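Local coordinates for protein MpaA (Escherichia coli O157:H7, PDB 5HXD), which probably hydrolyses the gamma-D-glutamyl-diaminopimelate amide bond of the murein tripeptide, as a zinc-dependent amidase of the M14 peptidase family, at residues 40-46 against 72-78; 48-54 against 155-159; 58-62 against 223-228; 94-100 against 126-130; 160-166 against 181-187. All blocks are in the same frame, centred on the assembly; numbering follows the deposited sequence.

Interaction 1 (40-46 against 72-78); sequences ESGLILA and RHHVVLC
Leu43, Ile44 and Leu45 run parallel to His74, Val75 and Val76, the two short strand axes coming within 4.7 Å at an angle of 17°. Backbone bonds zigzag between them: Gly42 O receives His74 N, His74 O receives Ile44 N, Ile44 O receives Val76 N, and a weak bond from Ala46 N to Val76 O closes the run. The strands are joined through helix 53-65 as a beta-alpha-beta unit. On the sheet face toward helix 136-148, Leu45 CD1 lies alongside Val76, 3.7 Å from its CB, and Leu43 lies across His74, its CD1 3.8 Å from His74 CB. On the face toward helix 53-65, Ile44 CD1 reaches His73 CB.

Polar groups take over before the strands. Ser41 OG donates to Arg72 O at 2.7 Å, nearly in line with the carbonyl, and also bonds Ser38 N. Arg72 NE meets Glu40 OE2 at 3.0 Å in a salt bridge, guanidinium and carboxylate nearly coplanar. Gly42 N donates to His73 ND1 at 3.1 Å, well out of the ring plane; a chi1 of -49°, CG beside the backbone N, brings ND1 there. With ND1 accepting and NE2 bonded to Trp233 O, His73 is probably neutral, protonated on NE2.

Interaction 2 (48-54 against 155-159); sequences THGDENS and SFHDP. With ZN (zinc ion), chain C.
His157 turns its ring edge toward the face of His49 in an offset edge-to-face pair, centroids 5.1 Å apart and planes at 88°. Thr48 CB lies obliquely to the same imidazole, 3.7 Å from His157 NE2. Beside the rings, Glu52 OE2 binds the zinc ion at 2.4 Å. The ion also lies near the plane of the His49 ring, but ND1 of His49 is 3.1 Å from it, long for a metal bond, and in the model the His157 ring has carbon CD2, not a nitrogen, nearest the ion. His49 ND1 makes a weak bond to Glu52 OE2, while its NE2 is held by Asp96.

Glu52, extended beyond CG, and Asp158 run antiparallel alongside one another, Glu52 CG 3.6 Å from Asp158 CB. Farther along, Ser54 OG makes a weak 3.4 Å bond to Asp158 OD2. Two waters bridge the segments: one accepts from His49 N and sits between Glu52 OE1 and Phe156 O, the other joins Glu52 O to Phe156 O. His and Glu three residues apart, after a strand, with a second His at the end of the neighbouring strand, is the zinc-site layout of M14 carboxypeptidases, consistent with the predicted ligands His49, Glu52 and His157.

Interaction 3 (58-62 against 223-228); sequences TLSCA and YLFAMA
Thr58 O takes two backbone N-H groups, Ala62 N at 2.9 Å and, weakly, Cys61 N, while the methyl of the same threonine faces Met227 of the other helix. Between the helices the contact is apolar. The axes of the two short helical segments pass 8.8 Å apart and cross at -66°, bringing the small Ala62 opposite Met227 and Leu224.

Met227 does most of the reaching. Its CG stands anti to the backbone N, which sends the chain toward helix 58-62, and bends at chi2 (63°) and chi3 (70°) then curl the thioether along that helix. CG packs against Ala62 CB, SD comes to 3.8 Å from Leu59 CD1, the two side chains crossing at about a right angle, and CE ends 3.6 Å from Thr58 CG2. From the other flank Leu224 puts its CD1 branch against the backbone, 3.5 Å from Ala62 CA, with Cys61 CB 4.1 Å from the same Leu224 CD1.

Helix 216-222 adjoins through Ala219 and Ser220, against Thr58 and Cys61, and Trp115 of the second subunit packs on Cys61 and Leu224. Toward the main sheet, Met227 meets Phe156 of strand 153-157, and Leu59 lies on Ile44 and Val75 of the strands 43-45 and 74-76.

Interaction 4 (94-100 against 126-130); sequences GVDLNRN and LLTGD
Val95 and Leu127 form a single beta bridge that fastens the loop 94-100, with an Asx turn at Asp96, to the end of strand 122-127. Two backbone bonds make the bridge: Leu127 N donates to Gly94 O at 2.8 Å, and Asp96 N donates to Leu127 O at the same 2.8 Å. Val95 N bonds Asn91 OD1 weakly.

The Asp96 carboxylate accepts on both oxygens. Its OD1 closes the Asx turn by accepting Asn98 N at 3.1 Å, on the anti side and 31° out of the carboxylate plane, and also bonds His49 NE2; its OD2 forms a salt bridge with Arg89. Fixed in this way, it probably helps orient His49, a predicted zinc ligand, as a second-shell group. The turn continues with Arg99 N bonded to Asp96 O. Arg99 bends at chi2 (-66°), and its NH1 meets Asn98 O at 2.6 Å from above the carbonyl plane; the Arg99 side chain also lies near a cacodylate ion, probably from the crystallisation liquor. Asn98 OD1 accepts Phe195 N.

Asn100 is satisfied at both ends of its amide. OD1 bonds Glu135 N and Thr138 OG1, while ND2 serves Thr128 O and, weakly, Ser134 OG. Thr128 O has a second donor in Trp106 NE1, and Thr128 OG1 bonds Lys107 O. Carbon contacts accompany these bonds: Leu126 lies across Asp96, its CD1 3.7 Å from Asp96 CB, and Arg99 CB rests on Thr128 CG2. The Asn100 ND2 to Thr128 O bond measures 2.6 Å, the oxygen lying in the plane of the amide while the donor stands above the carbonyl plane.

Interaction 5 (160-166 against 181-187); sequences LACIEDP and LPLVTSV
Glu164 and Val184 sit side by side on neighbouring parallel strands, the edge pair of the main sheet, linked by helix 170-178 as a beta-alpha-beta unit. From the backbone outward, Glu164 CB passes Thr185 O at 4.2 Å, and CG lies 4.1 Å from Val184 CG1. With CG set beside the backbone N (chi1 -57°) and the chain extended, CD is carried to the CG1 methyl of Val187. At the tip, OE1 takes a weak bond from Val187 N, 3.1 Å away and bent to 125°; OE2 lies by Val187 CG1 and comes close to OE2 of Glu210, the predicted proton donor/acceptor.

The backbones hold by three bonds: Ile163 N to Pro182 O, Val184 N to Ile163 O, and Asp165 N to Val184 O. On the face opposite Glu164, Ile163 CG2 and Asp165 CB both meet Leu183 CD1, the latter at 3.7 Å, and Ile163 lies across Leu181, its CG1 against Leu181 CB. Asp165 itself is tied to His205 and Ser169. At the start of the strand, Ala161 and Cys162 form a G1 beta bulge opposite Glu210, and Cys162 CB packs on Pro182 CG. Leu160 CD1 reaches over to Val187 CG1, 3.5 Å away.

Overall arrangement
Interactions 1 and 5 sit toward opposite edges of one mixed sheet, their centres about 19 Å apart, and strand 153-157 of interaction 2 lies between them. That strand joins interaction 1 through Phe156 N, 3.1 Å from Leu45 O, a probable hydrogen bond. Interaction 3 covers the face of the sheet where helix 53-65 packs, its centre about 12 Å from that of interaction 1 and about 14 Å from that of interaction 2. Interaction 4 reaches the zinc site of interaction 2 directly, Asp96 OD1 lying 2.8 Å from His49 NE2, although the centres are about 16 Å apart. Interaction 5 also borders the site, the Glu164 and Glu210 side chains being about 3 Å apart.

Interaction 1 (40-46 against 72-78)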
# COMPACT_ATOMS: atom_id res chain seq x y z
N GLU A 40 2.60 20.09 22.99
CA GLU A 40 2.32 18.69 23.24
C GLU A 40 2.26 17.92 21.92
O GLU A 40 2.38 16.69 21.91
CB GLU A 40 1.00 18.55 23.99
CG GLU A 40 -0.21 18.96 23.14
CD GLU A 40 -1.50 19.09 23.93
OE1 GLU A 40 -1.52 19.88 24.91
OE2 GLU A 40 -2.49 18.41 23.57
N SER A 41 2.04 18.64 20.83
CA SER A 41 1.83 18.02 19.53
C SER A 41 3.01 17.17 19.14
O SER A 41 4.15 17.63 19.18
CB SER A 41 1.59 19.07 18.46
OG SER A 41 0.26 19.52 18.52
N GLY A 42 2.70 15.92 18.81
CA GLY A 42 3.68 14.95 18.37
C GLY A 42 3.45 14.57 16.92
O GLY A 42 2.64 15.20 16.24
N LEU A 43 4.15 13.55 16.46
CA LEU A 43 4.07 13.18 15.04
C LEU A 43 3.73 11.70 14.89
O LEU A 43 4.34 10.85 15.55
CB LEU A 43 5.40 13.50 14.34
CG LEU A 43 5.57 13.23 12.84
CD1 LEU A 43 4.40 13.76 12.03
CD2 LEU A 43 6.88 13.86 12.39
N ILE A 44 2.74 11.40 14.05
CA ILE A 44 2.41 10.00 13.78
C ILE A 44 2.69 9.66 12.31
O ILE A 44 2.22 10.32 11.38
CB ILE A 44 0.95 9.68 14.15
CG1 ILE A 44 0.67 10.13 15.59
CG2 ILE A 44 0.68 8.18 14.04
CD1 ILE A 44 -0.78 10.46 15.87
N LEU A 45 3.46 8.60 12.13
CA LEU A 45 4.13 8.33 10.87
C LEU A 45 3.74 6.96 10.39
O LEU A 45 3.48 6.07 11.21
CB LEU A 45 5.65 8.39 11.08
CG LEU A 45 6.62 9.23 10.26
CD1 LEU A 45 6.18 10.67 10.18
CD2 LEU A 45 7.97 9.13 10.91
N ALA A 46 3.73 6.77 9.07
CA ALA A 46 3.52 5.44 8.52
C ALA A 46 4.09 5.28 7.11
O ALA A 46 4.50 6.25 6.48
CB ALA A 46 2.05 5.12 8.51
N ARG A 72 -4.77 15.95 18.23
CA ARG A 72 -3.70 16.67 18.90
C ARG A 72 -2.36 16.64 18.15
O ARG A 72 -1.50 17.51 18.36
CB ARG A 72 -3.52 16.11 20.32
CG ARG A 72 -4.83 15.94 21.09
CD ARG A 72 -4.57 15.54 22.53
NE ARG A 72 -4.92 16.61 23.47
CZ ARG A 72 -6.02 16.62 24.22
NH1 ARG A 72 -6.90 15.62 24.16
NH2 ARG A 72 -6.24 17.64 25.03
N HIS A 73 -2.20 15.64 17.28
CA HIS A 73 -0.89 15.32 16.69
C HIS A 73 -0.87 15.33 15.16
O HIS A 73 -1.85 15.01 14.52
CB HIS A 73 -0.43 13.94 17.20
CG HIS A 73 -0.55 13.78 18.70
ND1 HIS A 73 -0.11 14.73 19.59
CD2 HIS A 73 -1.06 12.77 19.45
CE1 HIS A 73 -0.34 14.32 20.82
NE2 HIS A 73 -0.91 13.13 20.76
N HIS A 74 0.28 15.71 14.60
CA HIS A 74 0.51 15.73 13.15
C HIS A 74 0.59 14.32 12.55
O HIS A 74 1.01 13.37 13.22
CB HIS A 74 1.81 16.47 12.82
CG HIS A 74 1.90 17.85 13.40
ND1 HIS A 74 1.04 18.86 13.04
CD2 HIS A 74 2.77 18.39 14.28
CE1 HIS A 74 1.36 19.96 13.69
NE2 HIS A 74 2.41 19.70 14.45
N VAL A 75 0.23 14.20 11.28
CA VAL A 75 0.14 12.88 10.63
C VAL A 75 0.75 12.84 9.23
O VAL A 75 0.44 13.69 8.39
CB VAL A 75 -1.34 12.41 10.54
CG1 VAL A 75 -1.45 11.12 9.71
CG2 VAL A 75 -1.93 12.21 11.94
N VAL A 76 1.62 11.86 9.03
CA VAL A 76 2.10 11.46 7.70
C VAL A 76 1.70 10.00 7.41
O VAL A 76 2.23 9.06 8.01
CB VAL A 76 3.64 11.58 7.61
CG1 VAL A 76 4.17 10.94 6.31
CG2 VAL A 76 4.07 13.03 7.75
N LEU A 77 0.76 9.80 6.49
CA LEU A 77 0.29 8.45 6.17
C LEU A 77 1.34 7.61 5.44
O LEU A 77 1.47 6.42 5.71
CB LEU A 77 -0.98 8.50 5.33
CG LEU A 77 -2.21 9.02 6.06
CD1 LEU A 77 -3.37 9.18 5.10
CD2 LEU A 77 -2.55 8.06 7.15
N CYS A 78 2.09 8.23 4.53
CA CYS A 78 3.02 7.45 3.73
C CYS A 78 4.33 8.20 3.46
O CYS A 78 4.41 9.12 2.64
CB CYS A 78 2.33 7.06 2.41
SG CYS A 78 3.13 5.74 1.52

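Interaction 2 (48-54 against 155-159)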
# COMPACT_ATOMS: atom_id res chain seq x y z
N THR A 48 6.87 4.11 5.99
CA THR A 48 8.30 4.25 5.75
C THR A 48 8.75 3.21 4.73
O THR A 48 9.47 3.53 3.79
CB THR A 48 9.13 4.08 7.03
OG1 THR A 48 8.80 5.09 7.97
CG2 THR A 48 10.62 4.17 6.71
N HIS A 49 8.31 1.96 4.95
CA HIS A 49 8.52 0.85 4.03
C HIS A 49 7.24 0.59 3.24
O HIS A 49 6.19 0.34 3.84
CB HIS A 49 8.92 -0.41 4.78
CG HIS A 49 10.26 -0.33 5.46
ND1 HIS A 49 10.53 -0.97 6.64
CD2 HIS A 49 11.40 0.31 5.10
CE1 HIS A 49 11.79 -0.73 6.99
NE2 HIS A 49 12.33 0.04 6.07
N GLY A 50 7.32 0.61 1.91
CA GLY A 50 6.14 0.55 1.05
C GLY A 50 5.28 -0.71 1.06
O GLY A 50 4.13 -0.66 0.64
N ASP A 51 5.80 -1.84 1.53
CA ASP A 51 4.97 -3.04 1.70
C ASP A 51 4.29 -3.15 3.10
O ASP A 51 3.47 -4.05 3.31
CB ASP A 51 5.78 -4.30 1.42
CG ASP A 51 7.01 -4.41 2.28
OD1 ASP A 51 7.43 -3.37 2.81
OD2 ASP A 51 7.58 -5.51 2.42
N GLU A 52 4.60 -2.22 4.02
CA GLU A 52 3.99 -2.22 5.36
C GLU A 52 2.71 -1.40 5.39
O GLU A 52 2.57 -0.38 6.08
CB GLU A 52 5.01 -1.75 6.40
CG GLU A 52 6.30 -2.57 6.33
CD GLU A 52 7.33 -2.23 7.40
OE1 GLU A 52 7.32 -1.10 7.93
OE2 GLU A 52 8.18 -3.09 7.69
N ASN A 53 1.75 -1.97 4.68
CA ASN A 53 0.46 -1.43 4.30
C ASN A 53 -0.65 -1.35 5.36
O ASN A 53 -1.50 -0.44 5.34
CB ASN A 53 0.02 -2.32 3.13
CG ASN A 53 0.66 -1.91 1.85
OD1 ASN A 53 0.32 -2.45 0.82
ND2 ASN A 53 1.38 -0.78 1.87
N SER A 54 -0.72 -2.38 6.20
CA SER A 54 -1.80 -2.49 7.19
C SER A 54 -1.84 -1.35 8.21
O SER A 54 -2.87 -1.13 8.85
CB SER A 54 -1.72 -3.83 7.94
OG SER A 54 -0.52 -3.93 8.71
N SER A 155 6.34 5.93 14.80
CA SER A 155 6.48 5.42 13.45
C SER A 155 6.03 3.96 13.37
O SER A 155 6.64 3.09 13.97
CB SER A 155 7.92 5.55 12.97
OG SER A 155 8.16 4.68 11.89
N PHE A 156 4.96 3.71 12.62
CA PHE A 156 4.40 2.37 12.48
C PHE A 156 5.06 1.52 11.40
O PHE A 156 5.31 2.01 10.31
CB PHE A 156 2.91 2.48 12.17
CG PHE A 156 2.11 2.94 13.33
CD1 PHE A 156 1.56 2.02 14.19
CD2 PHE A 156 1.95 4.28 13.57
CE1 PHE A 156 0.84 2.43 15.28
CE2 PHE A 156 1.23 4.70 14.66
CZ PHE A 156 0.67 3.77 15.51
N HIS A 157 5.33 0.24 11.73
CA HIS A 157 5.87 -0.74 10.77
C HIS A 157 5.17 -2.10 10.79
O HIS A 157 4.19 -2.29 11.51
CB HIS A 157 7.36 -0.97 11.03
CG HIS A 157 8.24 0.15 10.57
ND1 HIS A 157 8.17 1.42 11.10
CD2 HIS A 157 9.24 0.18 9.66
CE1 HIS A 157 9.07 2.19 10.52
NE2 HIS A 157 9.74 1.46 9.64
N ASP A 158 5.71 -3.04 10.00
CA ASP A 158 5.35 -4.47 9.94
C ASP A 158 6.59 -5.35 10.03
O ASP A 158 7.65 -4.94 9.57
CB ASP A 158 4.67 -4.84 8.61
CG ASP A 158 3.20 -4.70 8.65
OD1 ASP A 158 2.66 -4.41 9.74
OD2 ASP A 158 2.58 -4.86 7.58
N PRO A 159 6.45 -6.58 10.54
CA PRO A 159 5.29 -7.18 11.20
C PRO A 159 5.69 -7.76 12.55
O PRO A 159 5.25 -8.87 12.88
CB PRO A 159 4.89 -8.28 10.22
CG PRO A 159 6.27 -8.72 9.61
CD PRO A 159 7.31 -7.66 10.02
ZN ZN C . 9.96 -2.52 9.27
O HOH W 1 6.48 1.14 7.36
O HOH W 2 3.97 1.36 7.54

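Interaction 3 (58-62 against 223-228)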
# COMPACT_ATOMS: atom_id res chain seq x y z
N THR A 58 -4.79 1.73 8.32
CA THR A 58 -5.33 1.90 9.66
C THR A 58 -5.28 3.35 10.12
O THR A 58 -6.27 3.89 10.61
CB THR A 58 -4.57 1.05 10.68
OG1 THR A 58 -4.80 -0.34 10.42
CG2 THR A 58 -5.07 1.37 12.09
N LEU A 59 -4.12 3.97 9.94
CA LEU A 59 -3.94 5.38 10.26
C LEU A 59 -4.78 6.29 9.36
O LEU A 59 -5.29 7.30 9.83
CB LEU A 59 -2.46 5.78 10.15
CG LEU A 59 -2.13 7.22 10.54
CD1 LEU A 59 -2.59 7.50 11.95
CD2 LEU A 59 -0.63 7.46 10.39
N SER A 60 -4.92 5.93 8.09
CA SER A 60 -5.77 6.68 7.16
C SER A 60 -7.24 6.57 7.55
O SER A 60 -8.03 7.49 7.31
CB SER A 60 -5.58 6.18 5.72
OG SER A 60 -6.40 6.91 4.80
N CYS A 61 -7.60 5.43 8.16
CA CYS A 61 -8.97 5.19 8.61
C CYS A 61 -9.23 5.98 9.88
O CYS A 61 -10.28 6.60 10.04
CB CYS A 61 -9.22 3.70 8.84
SG CYS A 61 -9.53 2.75 7.33
N ALA A 62 -8.26 5.94 10.78
CA ALA A 62 -8.35 6.67 12.02
C ALA A 62 -8.43 8.16 11.76
O ALA A 62 -9.24 8.84 12.35
CB ALA A 62 -7.19 6.35 12.90
N TYR A 223 -7.92 -2.46 15.37
CA TYR A 223 -6.97 -1.45 15.87
C TYR A 223 -7.42 -0.01 15.66
O TYR A 223 -6.67 0.94 15.95
CB TYR A 223 -5.60 -1.64 15.20
CG TYR A 223 -4.85 -2.85 15.70
CD1 TYR A 223 -5.05 -3.32 16.98
CD2 TYR A 223 -3.95 -3.52 14.89
CE1 TYR A 223 -4.38 -4.41 17.45
CE2 TYR A 223 -3.26 -4.63 15.36
CZ TYR A 223 -3.49 -5.07 16.64
OH TYR A 223 -2.83 -6.17 17.12
N LEU A 224 -8.64 0.16 15.15
CA LEU A 224 -9.13 1.48 14.78
C LEU A 224 -9.41 2.27 16.03
O LEU A 224 -9.26 3.49 16.04
CB LEU A 224 -10.38 1.37 13.91
CG LEU A 224 -11.00 2.66 13.36
CD1 LEU A 224 -9.92 3.62 12.91
CD2 LEU A 224 -11.96 2.36 12.21
N PHE A 225 -9.82 1.56 17.08
CA PHE A 225 -10.08 2.15 18.39
C PHE A 225 -8.81 2.79 18.91
O PHE A 225 -8.75 3.99 19.22
CB PHE A 225 -10.61 1.09 19.36
CG PHE A 225 -10.75 1.57 20.79
CD1 PHE A 225 -11.88 2.26 21.20
CD2 PHE A 225 -9.74 1.33 21.72
CE1 PHE A 225 -11.99 2.72 22.52
CE2 PHE A 225 -9.85 1.78 23.04
CZ PHE A 225 -10.98 2.47 23.43
N ALA A 226 -7.77 1.96 19.01
CA ALA A 226 -6.48 2.42 19.50
C ALA A 226 -5.91 3.55 18.64
O ALA A 226 -5.50 4.58 19.17
CB ALA A 226 -5.51 1.25 19.58
N MET A 227 -5.90 3.38 17.31
CA MET A 227 -5.34 4.41 16.43
C MET A 227 -6.02 5.76 16.59
O MET A 227 -5.35 6.79 16.69
CB MET A 227 -5.42 3.98 14.96
CG MET A 227 -4.50 4.81 14.06
SD MET A 227 -2.73 4.64 14.45
CE MET A 227 -2.44 2.95 13.91
N ALA A 228 -7.35 5.75 16.61
CA ALA A 228 -8.15 6.95 16.83
C ALA A 228 -7.83 7.63 18.17
O ALA A 228 -7.86 8.86 18.26
CB ALA A 228 -9.63 6.60 16.78

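Interaction 4 (94-100 against 126-130)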
# COMPACT_ATOMS: atom_id res chain seq x y z
N GLY A 94 15.91 1.44 -4.84
CA GLY A 94 16.39 0.27 -4.14
C GLY A 94 17.05 0.59 -2.81
O GLY A 94 17.76 -0.24 -2.23
N VAL A 95 16.83 1.81 -2.32
CA VAL A 95 17.33 2.24 -1.01
C VAL A 95 16.34 1.90 0.10
O VAL A 95 15.14 2.13 -0.03
CB VAL A 95 17.61 3.75 -1.00
CG1 VAL A 95 18.04 4.21 0.38
CG2 VAL A 95 18.68 4.11 -2.04
N ASP A 96 16.85 1.32 1.19
CA ASP A 96 16.06 1.13 2.41
C ASP A 96 16.04 2.48 3.15
O ASP A 96 17.04 2.87 3.75
CB ASP A 96 16.66 0.01 3.28
CG ASP A 96 15.73 -0.42 4.44
OD1 ASP A 96 14.88 0.38 4.92
OD2 ASP A 96 15.88 -1.59 4.89
N LEU A 97 14.92 3.20 3.09
CA LEU A 97 14.84 4.54 3.67
C LEU A 97 15.15 4.54 5.17
O LEU A 97 15.57 5.55 5.72
CB LEU A 97 13.45 5.17 3.42
CG LEU A 97 13.11 5.63 1.99
CD1 LEU A 97 11.66 6.07 1.89
CD2 LEU A 97 14.04 6.71 1.52
N ASN A 98 14.94 3.40 5.81
CA ASN A 98 15.23 3.27 7.23
C ASN A 98 16.65 2.81 7.46
O ASN A 98 16.97 2.26 8.52
CB ASN A 98 14.24 2.32 7.90
CG ASN A 98 14.05 2.61 9.39
OD1 ASN A 98 13.87 3.76 9.80
ND2 ASN A 98 14.05 1.56 10.19
N ARG A 99 17.50 3.00 6.45
CA ARG A 99 18.95 2.92 6.64
C ARG A 99 19.56 4.16 6.02
O ARG A 99 20.78 4.29 5.98
CB ARG A 99 19.56 1.65 6.01
CG ARG A 99 19.01 0.34 6.52
CD ARG A 99 19.35 0.11 7.97
NE ARG A 99 18.81 -1.15 8.46
CZ ARG A 99 17.54 -1.33 8.84
NH1 ARG A 99 16.67 -0.33 8.78
NH2 ARG A 99 17.15 -2.53 9.25
N ASN A 100 18.70 5.06 5.55
CA ASN A 100 19.11 6.26 4.82
C ASN A 100 19.15 7.59 5.63
O ASN A 100 19.46 8.65 5.07
CB ASN A 100 18.20 6.43 3.60
CG ASN A 100 18.81 7.31 2.51
OD1 ASN A 100 18.20 8.30 2.08
ND2 ASN A 100 20.01 6.95 2.06
N LEU A 126 19.41 -4.59 0.04
CA LEU A 126 18.99 -3.25 -0.35
C LEU A 126 20.16 -2.28 -0.23
O LEU A 126 21.19 -2.62 0.35
CB LEU A 126 17.81 -2.76 0.50
CG LEU A 126 16.44 -3.42 0.31
CD1 LEU A 126 15.36 -2.74 1.13
CD2 LEU A 126 16.06 -3.42 -1.16
N LEU A 127 20.00 -1.08 -0.77
CA LEU A 127 21.02 -0.03 -0.65
C LEU A 127 20.76 1.00 0.51
O LEU A 127 19.61 1.27 0.89
CB LEU A 127 21.14 0.70 -2.00
CG LEU A 127 21.60 -0.05 -3.25
CD1 LEU A 127 21.57 0.90 -4.41
CD2 LEU A 127 23.00 -0.57 -3.09
N THR A 128 21.82 1.58 1.07
CA THR A 128 21.65 2.54 2.17
C THR A 128 21.71 4.00 1.69
O THR A 128 21.60 4.93 2.50
CB THR A 128 22.72 2.35 3.29
OG1 THR A 128 24.03 2.67 2.80
CG2 THR A 128 22.71 0.92 3.84
N GLY A 129 21.87 4.20 0.38
CA GLY A 129 22.06 5.53 -0.17
C GLY A 129 23.52 5.75 -0.51
O GLY A 129 24.40 5.12 0.06
N ASP A 130 23.80 6.62 -1.46
CA ASP A 130 25.19 6.85 -1.83
C ASP A 130 25.78 7.92 -0.91
O ASP A 130 26.97 8.22 -0.96
CB ASP A 130 25.34 7.24 -3.30
CG ASP A 130 24.44 8.39 -3.70
OD1 ASP A 130 24.48 9.46 -3.04
OD2 ASP A 130 23.71 8.23 -4.70

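Interaction 5 (160-166 against 181-187)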
# COMPACT_ATOMS: atom_id res chain seq x y z
N LEU A 160 6.51 -7.03 13.30
CA LEU A 160 7.19 -7.60 14.46
C LEU A 160 6.36 -7.59 15.74
O LEU A 160 6.85 -8.01 16.79
CB LEU A 160 8.51 -6.88 14.68
CG LEU A 160 9.39 -7.01 13.45
CD1 LEU A 160 10.71 -6.36 13.70
CD2 LEU A 160 9.57 -8.48 13.04
N ALA A 161 5.12 -7.11 15.64
CA ALA A 161 4.12 -7.27 16.70
C ALA A 161 4.57 -6.78 18.09
O ALA A 161 4.51 -7.53 19.07
CB ALA A 161 3.68 -8.74 16.78
N CYS A 162 4.99 -5.52 18.17
CA CYS A 162 5.45 -4.98 19.44
C CYS A 162 5.64 -3.47 19.39
O CYS A 162 5.70 -2.87 18.31
CB CYS A 162 6.76 -5.64 19.84
SG CYS A 162 8.08 -5.27 18.67
N ILE A 163 5.74 -2.86 20.57
CA ILE A 163 6.00 -1.43 20.73
C ILE A 163 7.43 -1.21 21.19
O ILE A 163 7.79 -1.60 22.31
CB ILE A 163 5.05 -0.80 21.76
CG1 ILE A 163 3.59 -1.07 21.41
CG2 ILE A 163 5.31 0.71 21.87
CD1 ILE A 163 3.17 -0.48 20.10
N GLU A 164 8.26 -0.59 20.35
CA GLU A 164 9.66 -0.38 20.70
C GLU A 164 9.91 1.02 21.25
O GLU A 164 10.14 1.95 20.48
CB GLU A 164 10.56 -0.58 19.50
CG GLU A 164 10.43 -1.93 18.87
CD GLU A 164 11.13 -2.00 17.55
OE1 GLU A 164 12.34 -1.68 17.51
OE2 GLU A 164 10.47 -2.36 16.56
N ASP A 165 9.87 1.16 22.57
CA ASP A 165 10.13 2.45 23.20
C ASP A 165 11.45 2.43 23.93
O ASP A 165 11.55 1.87 25.02
CB ASP A 165 9.00 2.82 24.16
CG ASP A 165 9.07 4.27 24.59
OD1 ASP A 165 10.15 4.88 24.47
OD2 ASP A 165 8.04 4.82 25.04
N PRO A 166 12.47 3.06 23.33
CA PRO A 166 13.85 3.18 23.86
C PRO A 166 13.91 3.92 25.19
O PRO A 166 14.92 3.83 25.89
CB PRO A 166 14.59 3.96 22.77
CG PRO A 166 13.52 4.69 22.01
CD PRO A 166 12.29 3.82 22.07
N LEU A 181 0.07 -5.03 22.35
CA LEU A 181 1.38 -5.45 21.90
C LEU A 181 2.36 -5.30 23.03
O LEU A 181 2.31 -4.32 23.77
CB LEU A 181 1.83 -4.63 20.70
CG LEU A 181 1.04 -4.88 19.43
CD1 LEU A 181 1.57 -3.99 18.33
CD2 LEU A 181 1.16 -6.35 19.06
N PRO A 182 3.27 -6.26 23.16
CA PRO A 182 4.35 -6.22 24.15
C PRO A 182 5.16 -4.93 24.05
O PRO A 182 5.31 -4.41 22.95
CB PRO A 182 5.21 -7.43 23.79
CG PRO A 182 4.82 -7.76 22.40
CD PRO A 182 3.38 -7.45 22.31
N LEU A 183 5.67 -4.43 25.18
CA LEU A 183 6.55 -3.27 25.17
C LEU A 183 8.00 -3.70 25.33
O LEU A 183 8.34 -4.42 26.25
CB LEU A 183 6.15 -2.27 26.25
CG LEU A 183 7.04 -1.03 26.38
CD1 LEU A 183 7.22 -0.32 25.06
CD2 LEU A 183 6.44 -0.09 27.37
N VAL A 184 8.84 -3.24 24.41
CA VAL A 184 10.22 -3.68 24.30
C VAL A 184 11.07 -2.43 24.06
O VAL A 184 10.51 -1.38 23.75
CB VAL A 184 10.34 -4.75 23.16
CG1 VAL A 184 11.31 -4.34 22.06
CG2 VAL A 184 10.69 -6.11 23.74
N THR A 185 12.39 -2.49 24.23
CA THR A 185 13.20 -1.31 23.90
C THR A 185 13.81 -1.38 22.48
O THR A 185 14.01 -0.34 21.83
CB THR A 185 14.34 -1.07 24.93
OG1 THR A 185 14.79 -2.33 25.45
CG2 THR A 185 13.87 -0.18 26.08
N SER A 186 14.08 -2.58 21.97
CA SER A 186 14.66 -2.68 20.63
C SER A 186 14.30 -3.94 19.85
O SER A 186 13.97 -4.98 20.43
CB SER A 186 16.19 -2.60 20.72
OG SER A 186 16.61 -1.26 20.90
N VAL A 187 14.38 -3.83 18.52
CA VAL A 187 14.48 -5.00 17.66
C VAL A 187 15.91 -5.52 17.77
O VAL A 187 16.85 -4.90 17.27
CB VAL A 187 14.13 -4.68 16.16
CG1 VAL A 187 12.64 -4.57 15.97
CG2 VAL A 187 14.83 -3.41 15.67